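Local coordinates for COPII coat assembly protein SEC16 (Saccharomyces cerevisiae, PDB 3MZK) that helps initiate assembly of the COPII coat that forms transport vesicles and selects cargo at the endoplasmic reticulum, and also takes part in autophagy, at residues K78-W83 and M108-K113; D99-Q104 and A297-I302; K117-L122 and A258-I263. All coordinates share one frame; numbering follows the deposited sequence.

Contact 1. Residues K78-W83 and M108-K113; sequences KDLTKW and MKLNDK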
ATOM      1  N   LYS B  78     -23.299 -14.912 -28.215  1.00135.38           N
ATOM      2  CA  LYS B  78     -24.220 -14.249 -29.135  1.00140.99           C
ATOM      3  C   LYS B  78     -25.648 -14.357 -28.659  1.00131.96           C
ATOM      4  O   LYS B  78     -26.258 -13.372 -28.243  1.00134.12           O
ATOM      5  CB  LYS B  78     -24.127 -14.882 -30.529  1.00154.26           C
ATOM      6  N   ASP B  79     -26.168 -15.573 -28.742  1.00121.28           N
ATOM      7  CA  ASP B  79     -27.547 -15.865 -28.398  1.00115.31           C
ATOM      8  C   ASP B  79     -27.957 -15.138 -27.126  1.00 93.05           C
ATOM      9  O   ASP B  79     -29.064 -14.607 -27.034  1.00 91.36           O
ATOM     10  CB  ASP B  79     -27.723 -17.374 -28.228  1.00123.98           C
ATOM     11  CG  ASP B  79     -26.900 -18.170 -29.227  1.00133.80           C
ATOM     12  OD1 ASP B  79     -26.812 -17.749 -30.400  1.00137.35           O
ATOM     13  OD2 ASP B  79     -26.329 -19.210 -28.835  1.00137.33           O
ATOM     14  N   LEU B  80     -27.057 -15.103 -26.151  1.00 76.53           N
ATOM     15  CA  LEU B  80     -27.383 -14.522 -24.856  1.00 78.68           C
ATOM     16  C   LEU B  80     -27.553 -13.009 -24.926  1.00 78.81           C
ATOM     17  O   LEU B  80     -28.569 -12.475 -24.481  1.00 82.52           O
ATOM     18  CB  LEU B  80     -26.333 -14.896 -23.812  1.00 75.71           C
ATOM     19  CG  LEU B  80     -26.587 -14.330 -22.415  1.00 65.39           C
ATOM     20  CD1 LEU B  80     -27.995 -14.646 -21.959  1.00 59.10           C
ATOM     21  CD2 LEU B  80     -25.571 -14.864 -21.429  1.00 74.64           C
ATOM     22  N   THR B  81     -26.563 -12.319 -25.483  1.00 73.28           N
ATOM     23  CA  THR B  81     -26.623 -10.865 -25.586  1.00 76.39           C
ATOM     24  C   THR B  81     -27.867 -10.413 -26.343  1.00 79.38           C
ATOM     25  O   THR B  81     -28.502  -9.427 -25.974  1.00 82.37           O
ATOM     26  CB  THR B  81     -25.374 -10.268 -26.271  1.00 84.79           C
ATOM     27  OG1 THR B  81     -24.198 -10.966 -25.844  1.00 95.67           O
ATOM     28  CG2 THR B  81     -25.238  -8.792 -25.915  1.00 68.73           C
ATOM     29  N   LYS B  82     -28.207 -11.139 -27.404  1.00 85.46           N
ATOM     30  CA  LYS B  82     -29.399 -10.832 -28.185  1.00 92.89           C
ATOM     31  C   LYS B  82     -30.664 -11.152 -27.390  1.00 90.26           C
ATOM     32  O   LYS B  82     -31.632 -10.390 -27.413  1.00 93.56           O
ATOM     33  CB  LYS B  82     -29.392 -11.606 -29.506  1.00 96.86           C
ATOM     34  CG  LYS B  82     -30.473 -11.170 -30.482  1.00111.56           C
ATOM     35  CD  LYS B  82     -30.663 -12.187 -31.599  1.00131.53           C
ATOM     36  CE  LYS B  82     -29.388 -12.383 -32.409  1.00142.86           C
ATOM     37  NZ  LYS B  82     -29.549 -13.432 -33.457  1.00147.07           N
ATOM     38  N   TRP B  83     -30.649 -12.279 -26.685  1.00 75.21           N
ATOM     39  CA  TRP B  83     -31.796 -12.694 -25.887  1.00 77.54           C
ATOM     40  C   TRP B  83     -32.141 -11.668 -24.813  1.00 67.62           C
ATOM     41  O   TRP B  83     -33.312 -11.417 -24.539  1.00 68.71           O
ATOM     42  CB  TRP B  83     -31.545 -14.062 -25.251  1.00 85.44           C
ATOM     43  CG  TRP B  83     -32.670 -14.529 -24.378  1.00 76.69           C
ATOM     44  CD1 TRP B  83     -33.736 -15.292 -24.752  1.00 74.50           C
ATOM     45  CD2 TRP B  83     -32.841 -14.255 -22.984  1.00 71.52           C
ATOM     46  NE1 TRP B  83     -34.559 -15.513 -23.676  1.00 74.31           N
ATOM     47  CE2 TRP B  83     -34.032 -14.888 -22.579  1.00 66.47           C
ATOM     48  CE3 TRP B  83     -32.101 -13.539 -22.038  1.00 65.57           C
ATOM     49  CZ2 TRP B  83     -34.500 -14.825 -21.269  1.00 55.27           C
ATOM     50  CZ3 TRP B  83     -32.567 -13.479 -20.739  1.00 63.92           C
ATOM     51  CH2 TRP B  83     -33.757 -14.119 -20.366  1.00 54.69           C
ATOM     52  N   MET B 108     -25.159  -4.759 -19.163  1.00 62.93           N
ATOM     53  CA  MET B 108     -23.900  -4.022 -19.261  1.00 70.08           C
ATOM     54  C   MET B 108     -22.709  -4.904 -18.918  1.00 77.42           C
ATOM     55  O   MET B 108     -21.772  -5.034 -19.706  1.00 84.21           O
ATOM     56  CB  MET B 108     -23.892  -2.818 -18.319  1.00 66.10           C
ATOM     57  CG  MET B 108     -24.827  -1.695 -18.693  1.00 66.82           C
ATOM     58  SD  MET B 108     -24.589  -0.302 -17.577  1.00 71.73           S
ATOM     59  CE  MET B 108     -22.824  -0.072 -17.729  1.00117.61           C
ATOM     60  N   LYS B 109     -22.747  -5.496 -17.728  1.00 68.64           N
ATOM     61  CA  LYS B 109     -21.626  -6.279 -17.234  1.00 71.26           C
ATOM     62  C   LYS B 109     -21.356  -7.457 -18.156  1.00 71.46           C
ATOM     63  O   LYS B 109     -20.243  -7.974 -18.221  1.00 72.70           O
ATOM     64  CB  LYS B 109     -21.901  -6.751 -15.808  1.00 70.13           C
ATOM     65  CG  LYS B 109     -22.153  -5.611 -14.829  1.00 57.25           C
ATOM     66  CD  LYS B 109     -22.473  -6.129 -13.432  1.00 58.51           C
ATOM     67  CE  LYS B 109     -21.237  -6.211 -12.552  1.00 64.28           C
ATOM     68  NZ  LYS B 109     -20.242  -7.204 -13.037  1.00 74.00           N
ATOM     69  N   LEU B 110     -22.383  -7.869 -18.881  1.00 75.25           N
ATOM     70  CA  LEU B 110     -22.243  -8.969 -19.819  1.00 84.88           C
ATOM     71  C   LEU B 110     -21.477  -8.524 -21.064  1.00 83.40           C
ATOM     72  O   LEU B 110     -20.892  -9.343 -21.765  1.00 95.40           O
ATOM     73  CB  LEU B 110     -23.624  -9.510 -20.202  1.00 70.06           C
ATOM     74  CG  LEU B 110     -23.656 -10.622 -21.247  1.00 73.28           C
ATOM     75  CD1 LEU B 110     -22.924 -11.849 -20.741  1.00 76.21           C
ATOM     76  CD2 LEU B 110     -25.088 -10.960 -21.607  1.00 80.66           C
ATOM     77  N   ASN B 111     -21.472  -7.220 -21.318  1.00 89.90           N
ATOM     78  CA  ASN B 111     -20.943  -6.678 -22.568  1.00110.03           C
ATOM     79  C   ASN B 111     -19.510  -6.169 -22.492  1.00116.12           C
ATOM     80  O   ASN B 111     -18.840  -6.029 -23.517  1.00113.28           O
ATOM     81  CB  ASN B 111     -21.827  -5.525 -23.056  1.00116.72           C
ATOM     82  CG  ASN B 111     -23.243  -5.961 -23.371  1.00119.18           C
ATOM     83  OD1 ASN B 111     -23.494  -7.125 -23.680  1.00120.00           O
ATOM     84  ND2 ASN B 111     -24.180  -5.019 -23.303  1.00112.29           N
ATOM     85  N   ASP B 112     -19.067  -5.867 -21.276  1.00124.06           N
ATOM     86  CA  ASP B 112     -17.866  -5.068 -21.064  1.00130.22           C
ATOM     87  C   ASP B 112     -18.076  -3.668 -21.637  1.00124.23           C
ATOM     88  O   ASP B 112     -17.128  -2.897 -21.792  1.00131.24           O
ATOM     89  CB  ASP B 112     -16.624  -5.734 -21.661  1.00143.62           C
ATOM     90  CG  ASP B 112     -16.225  -6.992 -20.915  1.00146.73           C
ATOM     91  OD1 ASP B 112     -17.062  -7.914 -20.813  1.00143.86           O
ATOM     92  OD2 ASP B 112     -15.080  -7.051 -20.419  1.00147.95           O
ATOM     93  N   LYS B 113     -19.331  -3.360 -21.956  1.00108.61           N
ATOM     94  CA  LYS B 113     -19.742  -2.009 -22.321  1.00112.04           C
ATOM     95  C   LYS B 113     -20.135  -1.264 -21.054  1.00115.09           C
ATOM     96  O   LYS B 113     -21.120  -0.525 -21.029  1.00107.32           O
ATOM     97  CB  LYS B 113     -20.925  -2.047 -23.286  1.00121.59           C
ATOM     98  CG  LYS B 113     -20.567  -2.474 -24.700  1.00132.25           C
ATOM     99  CD  LYS B 113     -21.810  -2.619 -25.568  1.00131.08           C
ATOM    100  CE  LYS B 113     -22.600  -1.322 -25.642  1.00121.74           C
ATOM    101  NZ  LYS B 113     -23.855  -1.491 -26.426  1.00110.59           N
TER

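Contact 2. Residues D99-Q104 and A297-I302; sequences DMTIWQ and ASTLFI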
ATOM      1  N   ASP B  99     -39.453  -2.194 -13.004  1.00 74.58           N
ATOM      2  CA  ASP B  99     -38.123  -1.636 -12.778  1.00 60.25           C
ATOM      3  C   ASP B  99     -37.063  -2.490 -13.470  1.00 58.08           C
ATOM      4  O   ASP B  99     -36.883  -3.659 -13.139  1.00 56.36           O
ATOM      5  CB  ASP B  99     -37.835  -1.537 -11.279  1.00 36.76           C
ATOM      6  CG  ASP B  99     -36.558  -0.767 -10.974  1.00 71.55           C
ATOM      7  OD1 ASP B  99     -35.594  -0.853 -11.768  1.00 70.79           O
ATOM      8  OD2 ASP B  99     -36.515  -0.075  -9.932  1.00 83.01           O
ATOM      9  N   MET B 100     -36.357  -1.897 -14.428  1.00 59.22           N
ATOM     10  CA  MET B 100     -35.447  -2.652 -15.280  1.00 49.88           C
ATOM     11  C   MET B 100     -33.978  -2.466 -14.912  1.00 50.13           C
ATOM     12  O   MET B 100     -33.096  -2.909 -15.643  1.00 54.58           O
ATOM     13  CB  MET B 100     -35.667  -2.262 -16.739  1.00 62.32           C
ATOM     14  CG  MET B 100     -37.125  -2.302 -17.174  1.00 69.12           C
ATOM     15  SD  MET B 100     -37.776  -3.975 -17.278  1.00 83.57           S
ATOM     16  CE  MET B 100     -36.670  -4.692 -18.490  1.00 84.87           C
ATOM     17  N   THR B 101     -33.720  -1.815 -13.780  1.00 36.73           N
ATOM     18  CA  THR B 101     -32.359  -1.582 -13.319  1.00 45.97           C
ATOM     19  C   THR B 101     -31.489  -2.843 -13.374  1.00 55.06           C
ATOM     20  O   THR B 101     -30.461  -2.866 -14.054  1.00 61.16           O
ATOM     21  CB  THR B 101     -32.337  -1.022 -11.882  1.00 61.35           C
ATOM     22  OG1 THR B 101     -33.029   0.234 -11.839  1.00 63.53           O
ATOM     23  CG2 THR B 101     -30.900  -0.826 -11.400  1.00 55.13           C
ATOM     24  N   ILE B 102     -31.904  -3.883 -12.652  1.00 50.84           N
ATOM     25  CA  ILE B 102     -31.141  -5.129 -12.579  1.00 52.08           C
ATOM     26  C   ILE B 102     -30.965  -5.785 -13.945  1.00 52.86           C
ATOM     27  O   ILE B 102     -29.880  -6.261 -14.285  1.00 52.66           O
ATOM     28  CB  ILE B 102     -31.804  -6.135 -11.618  1.00 53.19           C
ATOM     29  CG1 ILE B 102     -31.724  -5.623 -10.181  1.00 48.69           C
ATOM     30  CG2 ILE B 102     -31.149  -7.503 -11.732  1.00 42.69           C
ATOM     31  CD1 ILE B 102     -32.587  -6.399  -9.223  1.00 48.67           C
ATOM     32  N   TRP B 103     -32.042  -5.822 -14.722  1.00 56.67           N
ATOM     33  CA  TRP B 103     -31.972  -6.319 -16.087  1.00 63.26           C
ATOM     34  C   TRP B 103     -30.829  -5.640 -16.838  1.00 66.92           C
ATOM     35  O   TRP B 103     -29.921  -6.296 -17.350  1.00 64.87           O
ATOM     36  CB  TRP B 103     -33.288  -6.049 -16.819  1.00 70.09           C
ATOM     37  CG  TRP B 103     -34.352  -7.071 -16.583  1.00 78.69           C
ATOM     38  CD1 TRP B 103     -35.560  -6.878 -15.978  1.00 75.24           C
ATOM     39  CD2 TRP B 103     -34.308  -8.453 -16.957  1.00 77.26           C
ATOM     40  NE1 TRP B 103     -36.271  -8.054 -15.953  1.00 68.86           N
ATOM     41  CE2 TRP B 103     -35.523  -9.035 -16.546  1.00 63.85           C
ATOM     42  CE3 TRP B 103     -33.358  -9.251 -17.598  1.00 78.21           C
ATOM     43  CZ2 TRP B 103     -35.812 -10.380 -16.757  1.00 55.01           C
ATOM     44  CZ3 TRP B 103     -33.649 -10.588 -17.806  1.00 79.46           C
ATOM     45  CH2 TRP B 103     -34.866 -11.138 -17.388  1.00 69.27           C
ATOM     46  N   GLN B 104     -30.883  -4.315 -16.884  1.00 62.34           N
ATOM     47  CA  GLN B 104     -29.951  -3.528 -17.676  1.00 69.25           C
ATOM     48  C   GLN B 104     -28.541  -3.534 -17.098  1.00 75.46           C
ATOM     49  O   GLN B 104     -27.557  -3.447 -17.839  1.00 80.54           O
ATOM     50  CB  GLN B 104     -30.471  -2.098 -17.825  1.00 69.77           C
ATOM     51  CG  GLN B 104     -31.716  -2.007 -18.693  1.00 70.58           C
ATOM     52  CD  GLN B 104     -32.449  -0.692 -18.544  1.00 72.33           C
ATOM     53  OE1 GLN B 104     -32.472  -0.094 -17.468  1.00 87.80           O
ATOM     54  NE2 GLN B 104     -33.057  -0.236 -19.629  1.00 69.79           N
ATOM     55  N   ALA B 297     -30.745  -3.766  -2.400  1.00 58.51           N
ATOM     56  CA  ALA B 297     -29.556  -4.412  -1.858  1.00 56.44           C
ATOM     57  C   ALA B 297     -28.828  -5.235  -2.912  1.00 57.80           C
ATOM     58  O   ALA B 297     -27.620  -5.113  -3.076  1.00 69.38           O
ATOM     59  CB  ALA B 297     -29.927  -5.280  -0.671  1.00 47.66           C
ATOM     60  N   SER B 298     -29.567  -6.072  -3.627  1.00 49.45           N
ATOM     61  CA  SER B 298     -28.980  -6.929  -4.653  1.00 43.09           C
ATOM     62  C   SER B 298     -28.336  -6.125  -5.770  1.00 45.03           C
ATOM     63  O   SER B 298     -27.318  -6.529  -6.324  1.00 54.44           O
ATOM     64  CB  SER B 298     -30.030  -7.877  -5.240  1.00 50.98           C
ATOM     65  OG  SER B 298     -30.385  -8.872  -4.303  1.00 52.88           O
ATOM     66  N   THR B 299     -28.940  -4.991  -6.107  1.00 54.05           N
ATOM     67  CA  THR B 299     -28.355  -4.091  -7.097  1.00 50.51           C
ATOM     68  C   THR B 299     -26.945  -3.681  -6.655  1.00 53.89           C
ATOM     69  O   THR B 299     -25.983  -3.826  -7.413  1.00 51.18           O
ATOM     70  CB  THR B 299     -29.243  -2.844  -7.326  1.00 52.63           C
ATOM     71  OG1 THR B 299     -30.566  -3.255  -7.686  1.00 64.97           O
ATOM     72  CG2 THR B 299     -28.686  -1.976  -8.432  1.00 46.63           C
ATOM     73  N   LEU B 300     -26.819  -3.200  -5.421  1.00 49.68           N
ATOM     74  CA  LEU B 300     -25.513  -2.796  -4.900  1.00 49.83           C
ATOM     75  C   LEU B 300     -24.509  -3.944  -4.895  1.00 43.21           C
ATOM     76  O   LEU B 300     -23.351  -3.753  -5.262  1.00 55.05           O
ATOM     77  CB  LEU B 300     -25.626  -2.178  -3.501  1.00 45.34           C
ATOM     78  CG  LEU B 300     -26.678  -1.076  -3.340  1.00 59.03           C
ATOM     79  CD1 LEU B 300     -26.400  -0.240  -2.102  1.00 58.71           C
ATOM     80  CD2 LEU B 300     -26.735  -0.197  -4.578  1.00 41.01           C
ATOM     81  N   PHE B 301     -24.952  -5.131  -4.490  1.00 49.13           N
ATOM     82  CA  PHE B 301     -24.079  -6.306  -4.433  1.00 53.72           C
ATOM     83  C   PHE B 301     -23.574  -6.694  -5.818  1.00 53.43           C
ATOM     84  O   PHE B 301     -22.411  -7.077  -5.982  1.00 52.74           O
ATOM     85  CB  PHE B 301     -24.799  -7.499  -3.788  1.00 52.47           C
ATOM     86  CG  PHE B 301     -25.119  -7.303  -2.334  1.00 53.84           C
ATOM     87  CD1 PHE B 301     -24.342  -6.469  -1.543  1.00 50.92           C
ATOM     88  CD2 PHE B 301     -26.205  -7.946  -1.758  1.00 48.24           C
ATOM     89  CE1 PHE B 301     -24.638  -6.288  -0.195  1.00 58.44           C
ATOM     90  CE2 PHE B 301     -26.508  -7.768  -0.409  1.00 47.89           C
ATOM     91  CZ  PHE B 301     -25.723  -6.939   0.373  1.00 51.84           C
ATOM     92  N   ILE B 302     -24.459  -6.598  -6.806  1.00 37.49           N
ATOM     93  CA  ILE B 302     -24.101  -6.856  -8.197  1.00 48.38           C
ATOM     94  C   ILE B 302     -23.018  -5.891  -8.684  1.00 56.39           C
ATOM     95  O   ILE B 302     -21.992  -6.307  -9.234  1.00 48.12           O
ATOM     96  CB  ILE B 302     -25.330  -6.737  -9.110  1.00 58.42           C
ATOM     97  CG1 ILE B 302     -26.304  -7.883  -8.831  1.00 55.18           C
ATOM     98  CG2 ILE B 302     -24.915  -6.741 -10.569  1.00 51.47           C
ATOM     99  CD1 ILE B 302     -27.703  -7.655  -9.375  1.00 48.26           C
TER

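Contact 3. Residues K117-L122 and A258-I263; sequences KNISKL and AVLINI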
ATOM      1  N   LYS B 117     -19.557   5.612 -15.239  1.00 71.67           N
ATOM      2  CA  LYS B 117     -20.422   6.661 -15.755  1.00 78.35           C
ATOM      3  C   LYS B 117     -21.731   6.037 -16.220  1.00 81.94           C
ATOM      4  O   LYS B 117     -22.818   6.474 -15.836  1.00 79.80           O
ATOM      5  CB  LYS B 117     -19.747   7.403 -16.910  1.00 75.04           C
ATOM      6  N   ASN B 118     -21.617   5.000 -17.040  1.00 76.71           N
ATOM      7  CA  ASN B 118     -22.790   4.329 -17.583  1.00 82.75           C
ATOM      8  C   ASN B 118     -23.676   3.740 -16.493  1.00 82.17           C
ATOM      9  O   ASN B 118     -24.897   3.894 -16.523  1.00 84.59           O
ATOM     10  CB  ASN B 118     -22.366   3.238 -18.562  1.00 91.57           C
ATOM     11  CG  ASN B 118     -21.322   3.719 -19.544  1.00100.03           C
ATOM     12  OD1 ASN B 118     -20.299   3.067 -19.749  1.00103.32           O
ATOM     13  ND2 ASN B 118     -21.572   4.876 -20.155  1.00 88.75           N
ATOM     14  N   ILE B 119     -23.056   3.063 -15.531  1.00 68.30           N
ATOM     15  CA  ILE B 119     -23.801   2.483 -14.422  1.00 71.71           C
ATOM     16  C   ILE B 119     -24.473   3.578 -13.602  1.00 74.17           C
ATOM     17  O   ILE B 119     -25.621   3.434 -13.179  1.00 65.79           O
ATOM     18  CB  ILE B 119     -22.899   1.642 -13.500  1.00 60.97           C
ATOM     19  CG1 ILE B 119     -22.356   0.421 -14.241  1.00 52.43           C
ATOM     20  CG2 ILE B 119     -23.672   1.198 -12.277  1.00 45.03           C
ATOM     21  CD1 ILE B 119     -21.350  -0.367 -13.440  1.00 49.31           C
ATOM     22  N   SER B 120     -23.751   4.673 -13.382  1.00 63.96           N
ATOM     23  CA  SER B 120     -24.290   5.805 -12.643  1.00 61.96           C
ATOM     24  C   SER B 120     -25.544   6.351 -13.316  1.00 64.45           C
ATOM     25  O   SER B 120     -26.560   6.574 -12.660  1.00 65.13           O
ATOM     26  CB  SER B 120     -23.237   6.907 -12.505  1.00 75.64           C
ATOM     27  OG  SER B 120     -23.771   8.051 -11.859  1.00 84.84           O
ATOM     28  N   LYS B 121     -25.468   6.561 -14.625  1.00 66.89           N
ATOM     29  CA  LYS B 121     -26.579   7.138 -15.382  1.00 75.75           C
ATOM     30  C   LYS B 121     -27.774   6.198 -15.432  1.00 67.74           C
ATOM     31  O   LYS B 121     -28.915   6.635 -15.556  1.00 74.82           O
ATOM     32  CB  LYS B 121     -26.141   7.500 -16.804  1.00 76.42           C
ATOM     33  N   LEU B 122     -27.502   4.902 -15.343  1.00 62.76           N
ATOM     34  CA  LEU B 122     -28.562   3.902 -15.322  1.00 56.68           C
ATOM     35  C   LEU B 122     -29.383   4.020 -14.044  1.00 54.51           C
ATOM     36  O   LEU B 122     -30.607   4.033 -14.094  1.00 59.04           O
ATOM     37  CB  LEU B 122     -27.978   2.500 -15.457  1.00 54.97           C
ATOM     38  CG  LEU B 122     -28.961   1.340 -15.333  1.00 62.90           C
ATOM     39  CD1 LEU B 122     -30.060   1.450 -16.377  1.00 62.75           C
ATOM     40  CD2 LEU B 122     -28.226   0.021 -15.462  1.00 64.80           C
ATOM     41  N   ALA B 258     -24.327   9.001  -7.337  1.00 44.86           N
ATOM     42  CA  ALA B 258     -23.412  10.086  -7.012  1.00 50.97           C
ATOM     43  C   ALA B 258     -22.023   9.545  -6.703  1.00 65.68           C
ATOM     44  O   ALA B 258     -21.019  10.078  -7.180  1.00 72.06           O
ATOM     45  CB  ALA B 258     -23.934  10.900  -5.842  1.00 35.76           C
ATOM     46  N   VAL B 259     -21.969   8.483  -5.906  1.00 49.76           N
ATOM     47  CA  VAL B 259     -20.696   7.877  -5.542  1.00 49.88           C
ATOM     48  C   VAL B 259     -19.958   7.340  -6.764  1.00 57.57           C
ATOM     49  O   VAL B 259     -18.780   7.627  -6.961  1.00 51.12           O
ATOM     50  CB  VAL B 259     -20.877   6.750  -4.509  1.00 57.29           C
ATOM     51  CG1 VAL B 259     -19.588   5.966  -4.345  1.00 61.19           C
ATOM     52  CG2 VAL B 259     -21.333   7.322  -3.179  1.00 45.16           C
ATOM     53  N   LEU B 260     -20.659   6.571  -7.589  1.00 52.52           N
ATOM     54  CA  LEU B 260     -20.033   5.942  -8.751  1.00 56.25           C
ATOM     55  C   LEU B 260     -19.466   6.963  -9.735  1.00 57.02           C
ATOM     56  O   LEU B 260     -18.370   6.785 -10.265  1.00 68.86           O
ATOM     57  CB  LEU B 260     -21.016   5.001  -9.459  1.00 38.60           C
ATOM     58  CG  LEU B 260     -21.518   3.822  -8.623  1.00 47.38           C
ATOM     59  CD1 LEU B 260     -22.468   2.947  -9.426  1.00 46.83           C
ATOM     60  CD2 LEU B 260     -20.355   2.998  -8.082  1.00 35.34           C
ATOM     61  N   ILE B 261     -20.214   8.035  -9.969  1.00 55.96           N
ATOM     62  CA  ILE B 261     -19.831   9.023 -10.972  1.00 64.06           C
ATOM     63  C   ILE B 261     -18.646   9.860 -10.506  1.00 66.15           C
ATOM     64  O   ILE B 261     -18.038  10.573 -11.297  1.00 64.48           O
ATOM     65  CB  ILE B 261     -21.010   9.946 -11.343  1.00 50.59           C
ATOM     66  CG1 ILE B 261     -20.840  10.487 -12.763  1.00 47.57           C
ATOM     67  CG2 ILE B 261     -21.156  11.065 -10.330  1.00 51.03           C
ATOM     68  CD1 ILE B 261     -22.058  11.238 -13.275  1.00 45.56           C
ATOM     69  N   ASN B 262     -18.317   9.763  -9.224  1.00 56.43           N
ATOM     70  CA  ASN B 262     -17.192  10.502  -8.665  1.00 48.79           C
ATOM     71  C   ASN B 262     -15.955   9.637  -8.481  1.00 65.05           C
ATOM     72  O   ASN B 262     -14.982  10.057  -7.857  1.00 61.27           O
ATOM     73  CB  ASN B 262     -17.573  11.140  -7.332  1.00 61.15           C
ATOM     74  CG  ASN B 262     -18.426  12.369  -7.505  1.00 70.16           C
ATOM     75  OD1 ASN B 262     -18.123  13.232  -8.323  1.00 84.83           O
ATOM     76  ND2 ASN B 262     -19.506  12.453  -6.743  1.00 80.13           N
ATOM     77  N   ILE B 263     -15.999   8.423  -9.015  1.00 71.87           N
ATOM     78  CA  ILE B 263     -14.844   7.538  -8.960  1.00 76.97           C
ATOM     79  C   ILE B 263     -13.797   8.022  -9.958  1.00 73.61           C
ATOM     80  O   ILE B 263     -14.103   8.231 -11.131  1.00 67.51           O
ATOM     81  CB  ILE B 263     -15.226   6.072  -9.264  1.00 74.49           C
ATOM     82  CG1 ILE B 263     -16.149   5.525  -8.176  1.00 63.16           C
ATOM     83  CG2 ILE B 263     -13.984   5.198  -9.373  1.00 67.02           C
ATOM     84  CD1 ILE B 263     -16.484   4.068  -8.360  1.00 62.39           C
TER

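Contact 1. Residues K78-W83 and M108-K113
Leu80 and Leu110 carry the tight half of this contact, two buried side chains that face each other between helix 77-94 and helix 101-111. Each leucine holds CG anti to its backbone N (chi1 180° in Leu80 and 177° in Leu110), which sends the isobutyl group out from its own helix into the gap. The touching is done mainly by one methyl: Leu110 CD2 lies 3.8 Å from Leu80 CG and 3.9 Å from Leu80 CD2, while Leu110 CD1 reaches the same Leu80 CD2 at 4.1 Å. The two side chains pass at a slant, so the methyl of Leu110 leans on the fork of Leu80.

One residue further along both segments the packing changes character. Thr81 brings its methyl to the amide of Asn111, with CG2 at 3.3 Å from OD1. The threonine hydroxyl turns back to its own helix, where OG1 is hydrogen-bonded to the carbonyl O of Lys77, which leaves the methyl as the branch presented to the asparagine. This margin is therefore a carbon-to-oxygen contact between two small polar residues, and both are partly exposed, so they mark the solvent side against the buried leucines. At Asp112 the chain leaves the helical conformation with a positive phi of 63°, so 108-113 turns off just beyond Asn111.

The closest CA atoms across the pair, those of Thr81 and Leu110, are 7.5 Å apart. In the helical stack of this central part of Sec16, Tyr341 of helix 330-344 touches both leucines, Leu80 also rests on Leu70 in a loop, and Trp83 packs on Leu334 of that same helix 330-344.

Contact 2. Residues D99-Q104 and A297-I302
Around the aliphatic meeting of Ile102 with Thr299 and Ile302, the flat groups stand behind the interface. The Phe301 ring carries the carbonyl O of Ala297 over one face, 3.3 Å above the plane and displaced toward the rim, and it meets the Phe321 ring with the planes inclined at about 50°. Behind 99-104, Trp103 and Trp335 pack edge to face. The Asp99 carboxylate is gripped through both oxygens. Its OD1 takes the hydroxyl OG1 of Thr101 on the syn lone pair at 2.8 Å, and also accepts the backbone N of Thr101 nearly in line with its C-O bond, with an N-H...O angle of 164°, forming an Asx turn. OD2 makes a salt bridge to Lys253 of helix 252-261.

With its hydroxyl held by Asp99, Thr101 offers its methyl to helix 294-303, where CG2 lies 3.9 Å from CG2 of Thr299 and the side chains cross at about a right angle. Ile102 places CG1 beside its backbone N (chi1 -67°), bringing that branch to 3.6 Å from Thr299 OG1, while its CG2 meets Ile302 CD1 at 4.2 Å.

All four touching residues are buried. Thr101 joins through its methyl alone, whereas Thr299 also presents OG1, already hydrogen-bonded to Ala295 O, to the aliphatic chain of Ile102. Cohesion is thus largely apolar, with both hydroxyls satisfied within their own segment or helix, and the Asp99-Lys253 ion pair adds a charged tie to a third helix.

Contact 3. Residues K117-L122 and A258-I263
Ile119 and Ser120 join helix 116-123 to Leu260 and Ile261 in helix 252-261, two neighbouring helices in the all-helical ACE1-like (ancestral coatomer element) domain of Sec16. Ile119 comes first. It meets Leu260 with its gamma methyl, CG2 lying 3.6 Å from Leu260 CD1, as the two side chains pass at a slant; with chi1 at -65° its longer branch, CG1, is left to pack on Met108 of helix 101-111. Ser120 follows, its CB directed toward helix 252-261. Next to this small residue the main chains run close, Ser120 CA lying 5.7 Å from Ile261 CA and 5.8 Å from Leu260 CA. Two residues on, Leu122 packs on Gln104 of helix 101-111.

Ile261 also packs on Thr163 of a second copy of the protein, so the contact borders the interface between the two copies. The Ser120 hydroxyl, anti to the backbone N (chi1 176°), is hydrogen-bonded to the carbonyl O of Ala257, and the same OG lies 3.4 Å from Ile261 CB.

From the N terminus, the chain passes the small antiparallel sheet and the short helix 61-65 before helix 77-94. Contact 1 brings helix 101-111 back against it, closing a short, mostly helical loop of 24 residues. Contact 2 starts inside that loop, at 99-104, and ends far downstream at 297-302, so the two cross; helix 101-111 serves both. Contact 3 opens after contact 1 has closed, on helix 116-123, and lies wholly nested within the long loop of contact 2. Contacts 2 and 3 thereby tie the early helices to helices 294-303 and 252-261. Contacts 1 and 2 also touch, Trp83 CZ3 lying 4.3 Å from Trp103 CZ3, and the centres of contacts 2 and 3 are about 14 Å apart.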